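Local coordinates for D-methionine-binding lipoprotein MetQ (Escherichia coli, PDB 4YAH) that binds methionine as the substrate-binding lipoprotein of an ATP-driven D-methionine permease, the ABC transporter MetNIQ, at residues A[82-87]-A[230-235]. Sequence-based numbering, arbitrary orientation.
With MET (methionine), chain B.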
loop_
_atom_site.group_PDB
_atom_site.type_symbol
_atom_site.label_atom_id
_atom_site.label_comp_id
_atom_site.label_asym_id
_atom_site.label_seq_id
_atom_site.Cartn_x
_atom_site.Cartn_y
_atom_site.Cartn_z
ATOM N N ASP A 82 -8.756 17.353 0.343
ATOM C CA ASP A 82 -9.778 17.112 -0.674
ATOM C C ASP A 82 -9.812 15.674 -1.198
ATOM O O ASP A 82 -10.859 15.172 -1.636
ATOM C CB ASP A 82 -9.540 18.039 -1.858
ATOM C CG ASP A 82 -9.680 19.527 -1.489
ATOM O OD1 ASP A 82 -8.646 20.220 -1.323
ATOM O OD2 ASP A 82 -10.832 20.002 -1.372
ATOM N N ALA A 83 -8.647 15.034 -1.183
ATOM C CA ALA A 83 -8.485 13.705 -1.749
ATOM C C ALA A 83 -7.299 13.066 -1.074
ATOM O O ALA A 83 -6.486 13.767 -0.472
ATOM C CB ALA A 83 -8.252 13.762 -3.243
ATOM N N ASN A 84 -7.180 11.745 -1.170
ATOM C CA ASN A 84 -5.897 11.141 -0.861
ATOM C C ASN A 84 -5.583 10.051 -1.859
ATOM O O ASN A 84 -6.427 9.639 -2.659
ATOM C CB ASN A 84 -5.838 10.620 0.591
ATOM C CG ASN A 84 -6.906 9.613 0.927
ATOM O OD1 ASN A 84 -7.185 8.674 0.165
ATOM N ND2 ASN A 84 -7.480 9.763 2.124
ATOM N N ALA A 85 -4.327 9.626 -1.843
ATOM C CA ALA A 85 -3.846 8.691 -2.827
ATOM C C ALA A 85 -2.883 7.726 -2.179
ATOM O O ALA A 85 -1.663 7.925 -2.238
ATOM C CB ALA A 85 -3.185 9.433 -3.980
ATOM N N PHE A 86 -3.420 6.693 -1.531
ATOM C CA PHE A 86 -2.558 5.810 -0.747
ATOM C C PHE A 86 -3.079 4.405 -0.469
ATOM O O PHE A 86 -2.338 3.600 0.088
ATOM C CB PHE A 86 -2.257 6.461 0.615
ATOM C CG PHE A 86 -3.335 6.234 1.646
ATOM C CD1 PHE A 86 -3.200 5.236 2.593
ATOM C CD2 PHE A 86 -4.502 6.995 1.647
ATOM C CE1 PHE A 86 -4.187 5.005 3.528
ATOM C CE2 PHE A 86 -5.489 6.766 2.584
ATOM C CZ PHE A 86 -5.334 5.779 3.524
ATOM N N GLN A 87 -4.336 4.115 -0.800
ATOM C CA GLN A 87 -4.964 2.867 -0.360
ATOM C C GLN A 87 -5.563 2.066 -1.513
ATOM O O GLN A 87 -5.890 2.612 -2.561
ATOM C CB GLN A 87 -6.047 3.171 0.691
ATOM C CG GLN A 87 -7.318 3.781 0.118
ATOM C CD GLN A 87 -8.138 4.519 1.162
ATOM O OE1 GLN A 87 -8.633 3.921 2.132
ATOM N NE2 GLN A 87 -8.311 5.820 0.957
ATOM N N LEU A 230 -5.665 3.642 -5.119
ATOM C CA LEU A 230 -6.773 4.499 -5.531
ATOM C C LEU A 230 -6.518 5.946 -5.162
ATOM O O LEU A 230 -5.828 6.236 -4.186
ATOM C CB LEU A 230 -8.064 4.062 -4.842
ATOM C CG LEU A 230 -8.430 2.584 -4.910
ATOM C CD1 LEU A 230 -9.505 2.303 -3.875
ATOM C CD2 LEU A 230 -8.908 2.236 -6.299
ATOM N N ILE A 231 -7.120 6.844 -5.934
ATOM C CA ILE A 231 -7.347 8.223 -5.505
ATOM C C ILE A 231 -8.759 8.208 -4.963
ATOM O O ILE A 231 -9.678 7.673 -5.616
ATOM C CB ILE A 231 -7.192 9.222 -6.648
ATOM C CG1 ILE A 231 -5.751 9.187 -7.157
ATOM C CG2 ILE A 231 -7.529 10.655 -6.178
ATOM C CD1 ILE A 231 -5.557 9.743 -8.548
ATOM N N VAL A 232 -8.909 8.724 -3.745
ATOM C CA VAL A 232 -10.150 8.665 -3.002
ATOM C C VAL A 232 -10.564 10.052 -2.529
ATOM O O VAL A 232 -9.722 10.844 -2.097
ATOM C CB VAL A 232 -9.998 7.734 -1.807
ATOM C CG1 VAL A 232 -11.202 7.767 -0.920
ATOM C CG2 VAL A 232 -9.779 6.322 -2.300
ATOM N N THR A 233 -11.869 10.320 -2.609
ATOM C CA THR A 233 -12.452 11.575 -2.126
ATOM C C THR A 233 -13.633 11.270 -1.232
ATOM O O THR A 233 -13.987 10.114 -1.034
ATOM C CB THR A 233 -12.951 12.478 -3.266
ATOM O OG1 THR A 233 -14.089 11.868 -3.896
ATOM C CG2 THR A 233 -11.866 12.724 -4.291
ATOM N N ARG A 234 -14.280 12.320 -0.729
ATOM C CA ARG A 234 -15.569 12.143 -0.081
ATOM C C ARG A 234 -16.630 11.973 -1.165
ATOM O O ARG A 234 -16.423 12.338 -2.317
ATOM C CB ARG A 234 -15.917 13.334 0.812
ATOM C CG ARG A 234 -14.970 13.555 1.989
ATOM C CD ARG A 234 -15.400 14.780 2.783
ATOM N NE ARG A 234 -15.432 15.948 1.914
ATOM C CZ ARG A 234 -14.369 16.675 1.580
ATOM N NH1 ARG A 234 -13.161 16.376 2.060
ATOM N NH2 ARG A 234 -14.515 17.705 0.759
ATOM N N GLU A 235 -17.756 11.391 -0.790
ATOM C CA GLU A 235 -18.906 11.326 -1.682
ATOM C C GLU A 235 -19.259 12.723 -2.183
ATOM O O GLU A 235 -19.580 12.900 -3.368
ATOM C CB GLU A 235 -20.089 10.686 -0.959
ATOM C CG GLU A 235 -21.422 10.726 -1.713
ATOM C CD GLU A 235 -21.422 9.897 -2.988
ATOM O OE1 GLU A 235 -20.668 8.897 -3.054
ATOM O OE2 GLU A 235 -22.180 10.244 -3.922
HETATM N N MET B . 0.479 1.196 -1.049
HETATM C CA MET B . -0.050 0.139 -0.188
HETATM C C MET B . -0.007 -1.176 -0.928
HETATM O O MET B . -0.473 -1.222 -2.072
HETATM C CB MET B . -1.488 0.450 0.238
HETATM C CG MET B . -2.055 -0.497 1.284
HETATM S SD MET B . -3.754 -0.125 1.769
HETATM C CE MET B . -3.493 1.330 2.781
HETATM O OXT MET B . 0.466 -2.191 -0.379
HETATM O O HOH W 1 -12.104 19.326 0.587
HETATM O O HOH W 2 -6.283 6.639 -1.474
#
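N84 and V232 pair as antiparallel neighbours through two backbone hydrogen bonds, N84 N to V232 O and V232 N to N84 O, each 2.9 Å. Beyond this pair L230 N gives Q87 O a weak, bent bond (119°), and a water sits between F86 N and L230 O, accepting from F86 N (2.9 Å) and lying 2.8 Å from both L230 O and N84 OD1. On the face shared by N84, Q87 and V232, the Q87 side chain crosses that of V232 at about a right angle, with NE2 3.6 Å from V232 CG2. A chi1 of 58° places the N84 amide alongside V232, where OD1 also receives a weak bond from Q87 NE2. N73 of helix 71-78 fixes both amides, bonding N84 ND2 and Q87 OE1. The other face is mostly apolar: A83, A85 and I231 meet there with T233, whose CG2 lies 3.9 Å from A83 CB while OG1 bonds to R234 O of the next residue (2.9 Å). A valine in place of T233 has no hydroxyl and would probably leave R234 O without this partner. Helix 241-250 packs on I231 and T233. At the far end, D82 OD1 bonds to K34 N and R234 NH1 to L76 O. These are central strands of one lobe of a periplasmic binding protein, strand 83-88 running parallel to 32-38 and antiparallel to 229-234. F86 and Q87 carry the sheet into the methionine pocket: Q87 CB sits over the F86 ring, and it and F86 CE1 each lie 3.8 Å from the ligand CE, consistent with an apolar surface for the methionine methyl.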